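Local coordinates for single-strand binding protein (Thermus aquaticus, PDB 2FXQ) that binds single-stranded DNA and probably brings partner proteins to their sites of action in DNA replication, recombination and repair, at residues N6-I11 with V97-E102; L30-A35 with Q74-E79; G80-R85 with V131-N136; R144-P147 with A151-R154; V153-A158 with D193-I198. All blocks are in the same frame, centred on the assembly; numbering follows the deposited sequence.

Contact 1: residues N6-I11 with V97-E102; sequences NQVFLI and VQVRAE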
# COMPACT_ATOMS: atom_id res chain seq x y z
N ASN A 6 -1.31 10.48 5.91
CA ASN A 6 -0.09 10.77 5.20
C ASN A 6 0.82 9.55 5.40
O ASN A 6 1.46 9.39 6.44
CB ASN A 6 0.49 12.10 5.75
CG ASN A 6 1.92 12.41 5.26
OD1 ASN A 6 2.53 11.72 4.41
ND2 ASN A 6 2.47 13.52 5.83
N GLN A 7 0.81 8.64 4.43
CA GLN A 7 1.50 7.35 4.57
C GLN A 7 2.27 7.06 3.34
O GLN A 7 1.75 7.25 2.25
CB GLN A 7 0.46 6.19 4.73
CG GLN A 7 -0.50 6.49 5.94
CD GLN A 7 -1.61 5.41 6.11
OE1 GLN A 7 -2.12 4.91 5.11
NE2 GLN A 7 -1.93 5.03 7.35
N VAL A 8 3.49 6.56 3.50
CA VAL A 8 4.37 6.25 2.39
C VAL A 8 4.93 4.83 2.62
O VAL A 8 5.27 4.48 3.78
CB VAL A 8 5.63 7.22 2.38
CG1 VAL A 8 6.59 6.85 1.21
CG2 VAL A 8 5.17 8.68 2.37
N PHE A 9 5.02 4.03 1.55
CA PHE A 9 5.57 2.65 1.60
C PHE A 9 6.51 2.58 0.46
O PHE A 9 6.14 2.94 -0.68
CB PHE A 9 4.43 1.60 1.39
CG PHE A 9 3.23 1.84 2.28
CD1 PHE A 9 3.08 1.13 3.46
CD2 PHE A 9 2.25 2.81 1.94
CE1 PHE A 9 1.99 1.42 4.35
CE2 PHE A 9 1.15 3.05 2.82
CZ PHE A 9 1.04 2.37 4.00
N LEU A 10 7.77 2.17 0.70
CA LEU A 10 8.76 2.21 -0.36
C LEU A 10 9.64 1.04 -0.15
O LEU A 10 9.93 0.67 1.02
CB LEU A 10 9.72 3.40 -0.15
CG LEU A 10 9.43 4.77 -0.60
CD1 LEU A 10 10.67 5.66 -0.22
CD2 LEU A 10 9.09 4.73 -2.12
N ILE A 11 10.03 0.40 -1.23
CA ILE A 11 11.25 -0.41 -1.15
C ILE A 11 12.18 0.20 -2.19
O ILE A 11 11.78 0.36 -3.35
CB ILE A 11 10.96 -1.90 -1.54
CG1 ILE A 11 10.00 -2.53 -0.50
CG2 ILE A 11 12.31 -2.70 -1.72
CD1 ILE A 11 9.46 -3.97 -0.94
N VAL A 97 10.59 18.00 -0.25
CA VAL A 97 9.78 16.90 0.28
C VAL A 97 10.66 15.67 0.54
O VAL A 97 11.41 15.22 -0.34
CB VAL A 97 8.60 16.56 -0.64
CG1 VAL A 97 8.17 15.09 -0.47
CG2 VAL A 97 7.45 17.49 -0.35
N GLN A 98 10.60 15.16 1.77
CA GLN A 98 11.33 13.95 2.12
C GLN A 98 10.39 12.97 2.82
O GLN A 98 9.29 13.35 3.21
CB GLN A 98 12.56 14.25 2.99
CG GLN A 98 12.24 14.53 4.41
CD GLN A 98 13.45 14.98 5.28
OE1 GLN A 98 14.59 15.04 4.82
NE2 GLN A 98 13.17 15.28 6.53
N VAL A 99 10.85 11.76 2.99
CA VAL A 99 10.06 10.75 3.70
C VAL A 99 10.67 10.74 5.10
O VAL A 99 11.87 10.51 5.22
CB VAL A 99 10.23 9.38 3.09
CG1 VAL A 99 9.50 8.29 3.98
CG2 VAL A 99 9.73 9.43 1.64
N ARG A 100 9.86 10.91 6.13
CA ARG A 100 10.32 10.66 7.50
C ARG A 100 9.91 9.22 7.81
O ARG A 100 8.71 8.90 7.83
CB ARG A 100 9.63 11.64 8.47
CG ARG A 100 9.80 11.20 9.94
CD ARG A 100 11.11 11.58 10.61
NE ARG A 100 10.82 12.12 11.94
CZ ARG A 100 10.60 13.41 12.21
NH1 ARG A 100 10.70 14.35 11.25
NH2 ARG A 100 10.32 13.77 13.46
N ALA A 101 10.89 8.34 8.05
CA ALA A 101 10.57 6.95 8.30
C ALA A 101 10.02 6.82 9.72
O ALA A 101 10.57 7.36 10.70
CB ALA A 101 11.78 6.04 8.12
N GLU A 102 8.96 6.02 9.79
CA GLU A 102 8.38 5.52 11.03
C GLU A 102 9.27 4.33 11.43
O GLU A 102 9.71 4.23 12.59
CB GLU A 102 6.90 5.13 10.81
CG GLU A 102 5.88 6.10 11.45
CD GLU A 102 5.66 7.44 10.70
OE1 GLU A 102 6.44 8.41 10.96
OE2 GLU A 102 4.69 7.57 9.86
O HOH W 1 2.16 7.82 8.63
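V99 is the first residue of 97-102 to meet strand 6-11. Its CG2 methyl faces V8 CG1 at 4.1 Å, and the two valines reach toward each other tip to tip. V8 CG1 lies anti to its backbone N (chi1 178°), whereas the V99 methyl that touches it is anti to its own carbonyl carbon. The same V99 CG2 is 4.3 Å from L10 CD1, so one methyl serves both apolar partners. No direct hydrogen bond joins the segments here. Both instead flank strand 75-84, which pairs with each of them.

Next along the chain, R100 makes a salt bridge with E83, and A101 packs on V56 and L58. At E102 the chain turns a corner. One carboxylate oxygen, OE1, makes a salt bridge with R81. The other is joined to the opposite strand through a water. That water donates to E102 OE2 at 2.8 Å and to N6 O at 2.8 Å, so it gives a hydrogen to each side.

The contact therefore has two characters. Its apolar part is three buried side chains in the interior of the first OB fold. Its polar end is a water bridge between N6 O and E102 OE2, and the salt bridge to R81 probably helps to keep E102 charged and in position as the acceptor.

Contact 2: residues L30-A35 with Q74-E79; sequences LDLNLA and QLIFVE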
# COMPACT_ATOMS: atom_id res chain seq x y z
N LEU A 30 19.84 9.54 10.69
CA LEU A 30 20.38 8.64 9.67
C LEU A 30 19.62 8.91 8.38
O LEU A 30 18.44 8.64 8.29
CB LEU A 30 20.21 7.18 10.09
CG LEU A 30 21.00 6.16 9.20
CD1 LEU A 30 22.54 6.38 9.38
CD2 LEU A 30 20.64 4.74 9.58
N ASP A 31 20.28 9.55 7.42
CA ASP A 31 19.65 9.88 6.15
C ASP A 31 19.98 8.82 5.14
O ASP A 31 21.15 8.53 4.94
CB ASP A 31 20.15 11.23 5.66
CG ASP A 31 19.48 12.39 6.35
OD1 ASP A 31 18.32 12.29 6.78
OD2 ASP A 31 20.06 13.48 6.49
N LEU A 32 18.96 8.22 4.50
CA LEU A 32 19.17 7.21 3.46
C LEU A 32 18.84 7.80 2.13
O LEU A 32 17.81 8.49 2.01
CB LEU A 32 18.18 6.06 3.65
CG LEU A 32 18.02 5.41 5.04
CD1 LEU A 32 17.18 4.22 4.97
CD2 LEU A 32 19.33 5.05 5.68
N ASN A 33 19.64 7.52 1.10
CA ASN A 33 19.27 7.94 -0.21
C ASN A 33 18.84 6.68 -0.98
O ASN A 33 19.67 5.76 -1.17
CB ASN A 33 20.41 8.71 -0.91
CG ASN A 33 20.65 10.08 -0.27
OD1 ASN A 33 19.78 10.95 -0.35
ND2 ASN A 33 21.79 10.26 0.37
N LEU A 34 17.55 6.61 -1.29
CA LEU A 34 16.99 5.39 -1.96
C LEU A 34 16.66 5.63 -3.42
O LEU A 34 16.35 6.77 -3.83
CB LEU A 34 15.72 4.85 -1.28
CG LEU A 34 15.91 4.33 0.15
CD1 LEU A 34 14.54 3.87 0.60
CD2 LEU A 34 16.93 3.17 0.27
N ALA A 35 16.78 4.57 -4.21
CA ALA A 35 16.47 4.61 -5.64
C ALA A 35 15.65 3.42 -6.06
O ALA A 35 15.77 2.32 -5.49
CB ALA A 35 17.73 4.68 -6.47
N GLN A 74 22.10 -1.91 -0.77
CA GLN A 74 21.18 -2.75 -0.01
C GLN A 74 19.76 -2.28 -0.25
O GLN A 74 19.49 -1.07 -0.25
CB GLN A 74 21.45 -2.62 1.52
CG GLN A 74 20.62 -3.67 2.37
CD GLN A 74 21.15 -3.78 3.81
OE1 GLN A 74 22.02 -3.01 4.21
NE2 GLN A 74 20.59 -4.72 4.58
N LEU A 75 18.87 -3.24 -0.36
CA LEU A 75 17.42 -2.98 -0.44
C LEU A 75 16.86 -2.71 0.95
O LEU A 75 17.20 -3.43 1.92
CB LEU A 75 16.75 -4.24 -1.00
CG LEU A 75 15.60 -4.24 -1.97
CD1 LEU A 75 15.94 -3.39 -3.21
CD2 LEU A 75 15.30 -5.74 -2.36
N ILE A 76 15.96 -1.73 1.03
CA ILE A 76 15.39 -1.29 2.30
C ILE A 76 13.88 -1.13 2.09
O ILE A 76 13.43 -0.52 1.13
CB ILE A 76 15.99 0.07 2.77
CG1 ILE A 76 17.54 0.11 2.76
CG2 ILE A 76 15.43 0.48 4.10
CD1 ILE A 76 18.25 -0.79 3.83
N PHE A 77 13.12 -1.65 3.04
CA PHE A 77 11.68 -1.40 3.09
C PHE A 77 11.43 -0.29 4.11
O PHE A 77 12.00 -0.28 5.20
CB PHE A 77 10.97 -2.72 3.54
CG PHE A 77 9.51 -2.55 3.84
CD1 PHE A 77 8.66 -2.22 2.85
CD2 PHE A 77 9.01 -2.72 5.12
CE1 PHE A 77 7.25 -2.06 3.09
CE2 PHE A 77 7.61 -2.58 5.41
CZ PHE A 77 6.75 -2.27 4.38
N VAL A 78 10.62 0.71 3.75
CA VAL A 78 10.39 1.88 4.59
C VAL A 78 8.89 2.07 4.72
O VAL A 78 8.18 1.94 3.73
CB VAL A 78 10.93 3.16 3.82
CG1 VAL A 78 10.66 4.39 4.64
CG2 VAL A 78 12.42 2.98 3.50
N GLU A 79 8.41 2.36 5.92
CA GLU A 79 7.11 3.00 6.05
C GLU A 79 7.28 4.33 6.77
O GLU A 79 8.05 4.45 7.73
CB GLU A 79 6.11 2.11 6.85
CG GLU A 79 5.76 0.81 6.11
CD GLU A 79 4.57 0.06 6.70
OE1 GLU A 79 4.14 -0.98 6.10
OE2 GLU A 79 3.99 0.58 7.68
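L34 reaches across to both I76 and V78. Its side chain can be followed outward. CB points at strand 75-79, but neither CB nor CG comes within 4.2 Å of it. The first torsion sets CG anti to the carbonyl carbon (chi1 -65°). At CG the chain forks. CD1 continues the extended line from CA (chi2 180°) and ends 3.7 Å from V78 CG2. This is the shortest approach between the segments, and the two side chains meet there tip to tip. CD2 is the side branch. It lies 4.0 Å from I76 CG1 and 4.1 Å from I76 CB, with the leucine and isoleucine crossing at about a right angle. One leucine thus uses its two methyls for two different residues of the other strand.

L32, two residues earlier on the same face, adds a looser touch. Its CD1 is 4.2 Å from I76 CG2. No hydrogen bond joins the segments, and all four touching residues are buried. W52, V56 and L14 close in around L34. F77 points away from strand 30-35 and packs on L5 of the second subunit; E79 OE2 is hydrogen-bonded to Q7 NE2 of that subunit.

The strand axes pass 8.6 Å apart with 102° between their directions. Strands 28-41 and 75-84 do not pair but face each other across the interior. Such near-orthogonal packing of apolar side chains is what the closed five-stranded barrel of the OB fold produces in its core.

Contact 3: residues G80-R85 with V131-N136; sequences GRLEYR and VILMGN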
# COMPACT_ATOMS: atom_id res chain seq x y z
N GLY A 80 6.56 5.34 6.31
CA GLY A 80 6.74 6.63 6.95
C GLY A 80 5.69 7.60 6.47
O GLY A 80 4.57 7.19 6.11
N ARG A 81 6.07 8.87 6.49
CA ARG A 81 5.15 9.95 6.12
C ARG A 81 5.96 10.98 5.31
O ARG A 81 7.18 11.08 5.44
CB ARG A 81 4.47 10.54 7.38
CG ARG A 81 5.43 11.18 8.40
CD ARG A 81 4.68 11.71 9.65
NE ARG A 81 5.53 12.56 10.48
CZ ARG A 81 6.39 12.12 11.42
NH1 ARG A 81 6.55 10.83 11.64
NH2 ARG A 81 7.11 13.00 12.11
N LEU A 82 5.28 11.80 4.52
CA LEU A 82 5.92 12.89 3.82
C LEU A 82 6.07 14.11 4.68
O LEU A 82 5.16 14.48 5.41
CB LEU A 82 5.13 13.29 2.59
CG LEU A 82 5.08 12.18 1.59
CD1 LEU A 82 4.11 12.66 0.52
CD2 LEU A 82 6.46 11.90 0.97
N GLU A 83 7.23 14.74 4.55
CA GLU A 83 7.49 16.01 5.27
C GLU A 83 8.47 16.91 4.49
O GLU A 83 9.05 16.50 3.50
CB GLU A 83 8.03 15.69 6.66
CG GLU A 83 9.52 15.48 6.70
CD GLU A 83 10.07 15.12 8.08
OE1 GLU A 83 11.27 14.75 8.13
OE2 GLU A 83 9.32 15.20 9.10
N TYR A 84 8.66 18.13 4.97
CA TYR A 84 9.71 19.01 4.44
C TYR A 84 10.99 19.01 5.26
O TYR A 84 10.97 18.88 6.48
CB TYR A 84 9.18 20.41 4.26
CG TYR A 84 8.08 20.48 3.24
CD1 TYR A 84 6.75 20.35 3.63
CD2 TYR A 84 8.38 20.67 1.89
CE1 TYR A 84 5.73 20.41 2.69
CE2 TYR A 84 7.36 20.73 0.94
CZ TYR A 84 6.04 20.60 1.35
OH TYR A 84 5.02 20.65 0.43
N ARG A 85 12.11 19.16 4.55
CA ARG A 85 13.48 19.38 5.10
C ARG A 85 14.44 18.22 4.82
O ARG A 85 15.66 18.42 4.73
CB ARG A 85 13.49 19.76 6.59
N VAL A 131 1.98 6.03 -2.01
CA VAL A 131 1.67 7.04 -1.05
C VAL A 131 0.13 7.04 -0.87
O VAL A 131 -0.60 6.87 -1.85
CB VAL A 131 2.09 8.43 -1.67
CG1 VAL A 131 1.62 9.55 -0.73
CG2 VAL A 131 3.66 8.51 -1.89
N ILE A 132 -0.34 7.20 0.38
CA ILE A 132 -1.78 7.36 0.64
C ILE A 132 -1.91 8.71 1.35
O ILE A 132 -1.28 8.93 2.42
CB ILE A 132 -2.33 6.24 1.48
CG1 ILE A 132 -2.16 4.90 0.72
CG2 ILE A 132 -3.88 6.51 1.75
CD1 ILE A 132 -2.69 3.62 1.58
N LEU A 133 -2.71 9.63 0.78
CA LEU A 133 -2.93 10.90 1.45
C LEU A 133 -4.43 11.10 1.57
O LEU A 133 -5.18 10.74 0.66
CB LEU A 133 -2.41 12.10 0.60
CG LEU A 133 -0.93 12.10 0.19
CD1 LEU A 133 -0.55 13.30 -0.73
CD2 LEU A 133 -0.04 12.08 1.45
N MET A 134 -4.86 11.74 2.65
CA MET A 134 -6.25 12.19 2.65
C MET A 134 -6.22 13.57 3.26
O MET A 134 -5.62 13.77 4.37
CB MET A 134 -7.14 11.30 3.51
CG MET A 134 -8.72 11.60 3.20
SD MET A 134 -9.68 10.39 4.04
CE MET A 134 -9.92 9.14 2.88
N GLY A 135 -6.88 14.52 2.60
CA GLY A 135 -6.84 15.90 3.12
C GLY A 135 -7.88 16.77 2.40
O GLY A 135 -8.90 16.24 1.95
N ASN A 136 -7.64 18.06 2.32
CA ASN A 136 -8.63 18.99 1.68
C ASN A 136 -7.89 19.89 0.76
O ASN A 136 -6.76 20.30 1.08
CB ASN A 136 -9.35 19.84 2.72
CG ASN A 136 -10.27 18.97 3.61
OD1 ASN A 136 -9.83 18.39 4.60
ND2 ASN A 136 -11.52 18.83 3.19
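L82 meets V131 and L133 through a single methyl, CD1. All the direct contact is apolar. L82 CD1 is 4.2 Å from V131 CG1, and the two side chains cross at about a right angle. The same methyl is 4.3 Å from L133 CD2. L82 is nearly fully extended beyond CB (chi2 173°), which carries CD1 across to the other strand. V131 offers the methyl that is anti to its backbone N. L133 does not point straight across at its CB, yet its end swings nearer. The three side chains are buried. L201 and L174 of the second half of the chain also pack on L82, and V8 of the first half lies against it.

No polar bond crosses between the strands. The backbone N of L82 is bonded to N6 OD1, which helps to fix the leucine at its root. Further along 80-85, Y84 OH bonds to F173 O and gives a polar link to the second half, although Y84 is poorly ordered.

The contact joins two OB folds carried on one chain. Strand 5-14 of the first pairs antiparallel with strand 129-137 of the second. From the first fold, L82 lies against V131 and L133 of the second. Such side-by-side joining of two OB folds through their first strands is characteristic of bacterial SSB proteins, including those with two OB folds in each subunit.

Contact 4: residues R144-P147 with A151-R154; sequences RYTP and AVVR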
# COMPACT_ATOMS: atom_id res chain seq x y z
N ARG A 144 -4.52 22.01 -16.89
CA ARG A 144 -3.83 22.43 -18.12
C ARG A 144 -3.69 21.26 -19.07
O ARG A 144 -4.00 20.08 -18.74
CB ARG A 144 -2.42 22.96 -17.84
CG ARG A 144 -2.17 23.68 -16.53
CD ARG A 144 -0.79 24.36 -16.51
NE ARG A 144 0.12 23.68 -17.45
CZ ARG A 144 0.87 22.62 -17.15
NH1 ARG A 144 0.87 22.11 -15.91
NH2 ARG A 144 1.63 22.06 -18.08
N TYR A 145 -3.22 21.57 -20.26
CA TYR A 145 -2.88 20.56 -21.24
C TYR A 145 -1.41 20.70 -21.64
O TYR A 145 -0.99 21.80 -21.88
CB TYR A 145 -3.82 20.70 -22.43
CG TYR A 145 -5.22 20.25 -22.07
CD1 TYR A 145 -6.17 21.15 -21.55
CD2 TYR A 145 -5.57 18.92 -22.18
CE1 TYR A 145 -7.45 20.72 -21.20
CE2 TYR A 145 -6.84 18.48 -21.87
CZ TYR A 145 -7.78 19.41 -21.37
OH TYR A 145 -9.05 18.94 -21.06
N THR A 146 -0.64 19.60 -21.68
CA THR A 146 0.76 19.67 -22.17
C THR A 146 0.74 20.05 -23.64
O THR A 146 -0.31 19.96 -24.28
CB THR A 146 1.49 18.33 -22.03
OG1 THR A 146 0.95 17.41 -22.98
CG2 THR A 146 1.27 17.68 -20.63
N PRO A 147 1.88 20.42 -24.22
CA PRO A 147 1.92 20.72 -25.67
C PRO A 147 1.27 19.61 -26.54
O PRO A 147 0.53 19.90 -27.49
CB PRO A 147 3.41 20.86 -25.95
CG PRO A 147 3.93 21.43 -24.66
CD PRO A 147 3.19 20.64 -23.57
N ALA A 151 -4.01 16.05 -20.56
CA ALA A 151 -4.53 16.77 -19.40
C ALA A 151 -3.65 16.54 -18.19
O ALA A 151 -3.19 15.41 -17.92
CB ALA A 151 -5.98 16.35 -19.06
N VAL A 152 -3.43 17.61 -17.44
CA VAL A 152 -2.61 17.50 -16.23
C VAL A 152 -3.11 18.54 -15.25
O VAL A 152 -3.44 19.67 -15.63
CB VAL A 152 -1.10 17.65 -16.58
CG1 VAL A 152 -0.80 18.96 -17.28
CG2 VAL A 152 -0.17 17.50 -15.31
N VAL A 153 -3.11 18.19 -13.98
CA VAL A 153 -3.53 19.12 -12.96
C VAL A 153 -2.59 19.06 -11.74
O VAL A 153 -2.11 17.98 -11.38
CB VAL A 153 -5.00 18.82 -12.53
CG1 VAL A 153 -5.11 17.54 -11.72
CG2 VAL A 153 -5.55 20.02 -11.75
N ARG A 154 -2.39 20.18 -11.07
CA ARG A 154 -1.65 20.19 -9.82
C ARG A 154 -2.66 20.46 -8.73
O ARG A 154 -3.49 21.38 -8.83
CB ARG A 154 -0.61 21.34 -9.86
CG ARG A 154 0.21 21.54 -8.55
CD ARG A 154 1.33 22.71 -8.60
NE ARG A 154 1.12 23.65 -9.71
CZ ARG A 154 0.19 24.63 -9.73
NH1 ARG A 154 -0.62 24.83 -8.69
NH2 ARG A 154 0.07 25.41 -10.81
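R144 and V152 form an antiparallel hydrogen-bonded pair. R144 N donates to V152 O at 2.9 Å, almost straight at 173°. V152 N donates back to R144 O at 2.8 Å, but this bond is more bent and its donor is tilted 28° from the carbonyl plane. The R144 oxygen also takes a CA-H...O contact from A151 CA at 3.4 Å.

Side-chain contacts fall on both faces. On the face of R144 and V152, the arginine chain runs beside the valine and bends at chi3. This lays one face of the guanidinium over V152 CG1, with NH1 3.8 Å from that methyl. T146 CG2 crosses to the same methyl. On the other face, Y145 CE2 is 3.6 Å from A151 CB, and the ring stands oblique to it. These two residues are the non-hydrogen-bonded pair.

R144 NH1 and R154 NH2 are 6.1 Å apart, like charges not in contact. Other polar ends have partners beyond the two strands. Y145 OH bonds to E184 of helix 180-186. T146 OG1 bonds to T150 N across the turn and to E43, a residue of the first OB fold.

This is a short beta hairpin, strand 144-145 folded back on the start of strand 151-160 through a turn at 146-150. In the first OB fold, strand 21-22 pairs antiparallel with strand 28-41 in a comparable way.

Contact 5: residues V153-A158 with D193-I198; sequences VRLGLA and DGLLVI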
# COMPACT_ATOMS: atom_id res chain seq x y z
N VAL A 153 -3.11 18.19 -13.98
CA VAL A 153 -3.53 19.12 -12.96
C VAL A 153 -2.59 19.06 -11.74
O VAL A 153 -2.11 17.98 -11.38
CB VAL A 153 -5.00 18.82 -12.53
CG1 VAL A 153 -5.11 17.54 -11.72
CG2 VAL A 153 -5.55 20.02 -11.75
N ARG A 154 -2.39 20.18 -11.07
CA ARG A 154 -1.65 20.19 -9.82
C ARG A 154 -2.66 20.46 -8.73
O ARG A 154 -3.49 21.38 -8.83
CB ARG A 154 -0.61 21.34 -9.86
CG ARG A 154 0.21 21.54 -8.55
CD ARG A 154 1.33 22.71 -8.60
NE ARG A 154 1.12 23.65 -9.71
CZ ARG A 154 0.19 24.63 -9.73
NH1 ARG A 154 -0.62 24.83 -8.69
NH2 ARG A 154 0.07 25.41 -10.81
N LEU A 155 -2.61 19.70 -7.66
CA LEU A 155 -3.62 19.89 -6.63
C LEU A 155 -2.83 20.22 -5.37
O LEU A 155 -1.81 19.55 -5.11
CB LEU A 155 -4.39 18.55 -6.44
CG LEU A 155 -5.13 18.00 -7.65
CD1 LEU A 155 -5.76 16.52 -7.45
CD2 LEU A 155 -6.23 18.95 -8.08
N GLY A 156 -3.28 21.19 -4.60
CA GLY A 156 -2.66 21.45 -3.28
C GLY A 156 -3.51 20.84 -2.19
O GLY A 156 -4.72 21.07 -2.15
N LEU A 157 -2.89 20.05 -1.32
CA LEU A 157 -3.64 19.37 -0.29
C LEU A 157 -3.12 19.74 1.10
O LEU A 157 -1.88 19.66 1.35
CB LEU A 157 -3.46 17.84 -0.44
CG LEU A 157 -4.43 16.75 -0.88
CD1 LEU A 157 -4.06 15.35 -0.21
CD2 LEU A 157 -5.91 17.13 -0.71
N ALA A 158 -4.05 20.07 1.98
CA ALA A 158 -3.80 20.30 3.42
C ALA A 158 -4.19 19.00 4.14
O ALA A 158 -5.36 18.58 4.07
CB ALA A 158 -4.70 21.43 3.93
N ASP A 193 -12.53 20.95 -0.83
CA ASP A 193 -13.08 19.60 -1.00
C ASP A 193 -12.11 18.58 -0.38
O ASP A 193 -10.89 18.71 -0.49
CB ASP A 193 -13.29 19.29 -2.51
CG ASP A 193 -14.51 20.00 -3.08
OD1 ASP A 193 -14.65 20.01 -4.35
OD2 ASP A 193 -15.37 20.53 -2.33
N GLY A 194 -12.66 17.54 0.22
CA GLY A 194 -11.89 16.43 0.73
C GLY A 194 -11.47 15.56 -0.46
O GLY A 194 -12.14 15.47 -1.52
N LEU A 195 -10.30 14.95 -0.30
CA LEU A 195 -9.73 14.12 -1.34
C LEU A 195 -8.91 13.01 -0.71
O LEU A 195 -8.03 13.27 0.13
CB LEU A 195 -8.84 14.98 -2.23
CG LEU A 195 -8.32 14.31 -3.50
CD1 LEU A 195 -9.51 13.86 -4.40
CD2 LEU A 195 -7.34 15.26 -4.25
N LEU A 196 -9.12 11.77 -1.19
CA LEU A 196 -8.22 10.63 -0.91
C LEU A 196 -7.33 10.38 -2.13
O LEU A 196 -7.84 10.29 -3.25
CB LEU A 196 -9.09 9.39 -0.64
CG LEU A 196 -8.34 8.02 -0.54
CD1 LEU A 196 -7.41 8.03 0.70
CD2 LEU A 196 -9.34 6.88 -0.39
N VAL A 197 -6.01 10.31 -1.94
CA VAL A 197 -5.13 10.08 -3.09
C VAL A 197 -4.40 8.76 -2.83
O VAL A 197 -3.85 8.59 -1.74
CB VAL A 197 -4.09 11.10 -3.08
CG1 VAL A 197 -3.03 10.94 -4.26
CG2 VAL A 197 -4.75 12.57 -3.15
N ILE A 198 -4.34 7.89 -3.85
CA ILE A 198 -3.45 6.75 -3.78
C ILE A 198 -2.45 7.05 -4.90
O ILE A 198 -2.86 7.26 -6.04
CB ILE A 198 -4.17 5.36 -4.02
CG1 ILE A 198 -5.52 5.18 -3.25
CG2 ILE A 198 -3.12 4.17 -3.86
CD1 ILE A 198 -5.44 5.02 -1.76
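L195 is gripped by two leucines of strand 153-158, and this is the tight part of the contact. Its CD2 lies 3.8 Å from L155 CD1. Its CB is 3.9 Å from L157 CD2. In both pairs the side chains cross at about a right angle. The first torsion of L195 puts CG anti to its backbone N (chi1 -171°), and this directs the branched end toward L155 while CB meets L157 CD2.

The fit is looser toward V197. L157 CD1 is 4.1 Å from V197 CG2, and the two side chains slide past each other in opposite directions. All four touching residues are buried, and no hydrogen bond joins the segments.

The strands cross with 102° between their directions, and their axes are 8.6 Å apart at closest. This is the orthogonal core packing of the second OB fold. It repeats the geometry of strands 30-35 and 75-79 in the first, with L195 where I76 stands there.

Outside this core the residues face other ways. L196 points away from strand 153-158 and packs on F77 of the second subunit. I198 lies on L128 of that subunit. At the start of 193-198, D193 is partly exposed and bonds to R190 N through OD1, while R154 is exposed and its guanidinium lies close to that of R139, a like charge.

In the fold
From the N terminus, strand 5-14 leads into contact 1, which closes a long loop at 97-102 and spans most of the first OB fold. Contact 2 is nested inside that loop and packs strand 28-41 against strand 75-84. Contact 3 starts where 74-79 ends. It crosses contact 1, because 80-85 lies within that loop and 131-136 beyond it, and ties the two folds together. Contact 4 then closes a tight hairpin. Contact 5 begins on residues it shares with contact 4 and packs strand 151-160 against strand 194-207 in the core of the second fold. Contacts 2 and 5 match, their centres about 26 Å apart on opposite sides of the chain's centre.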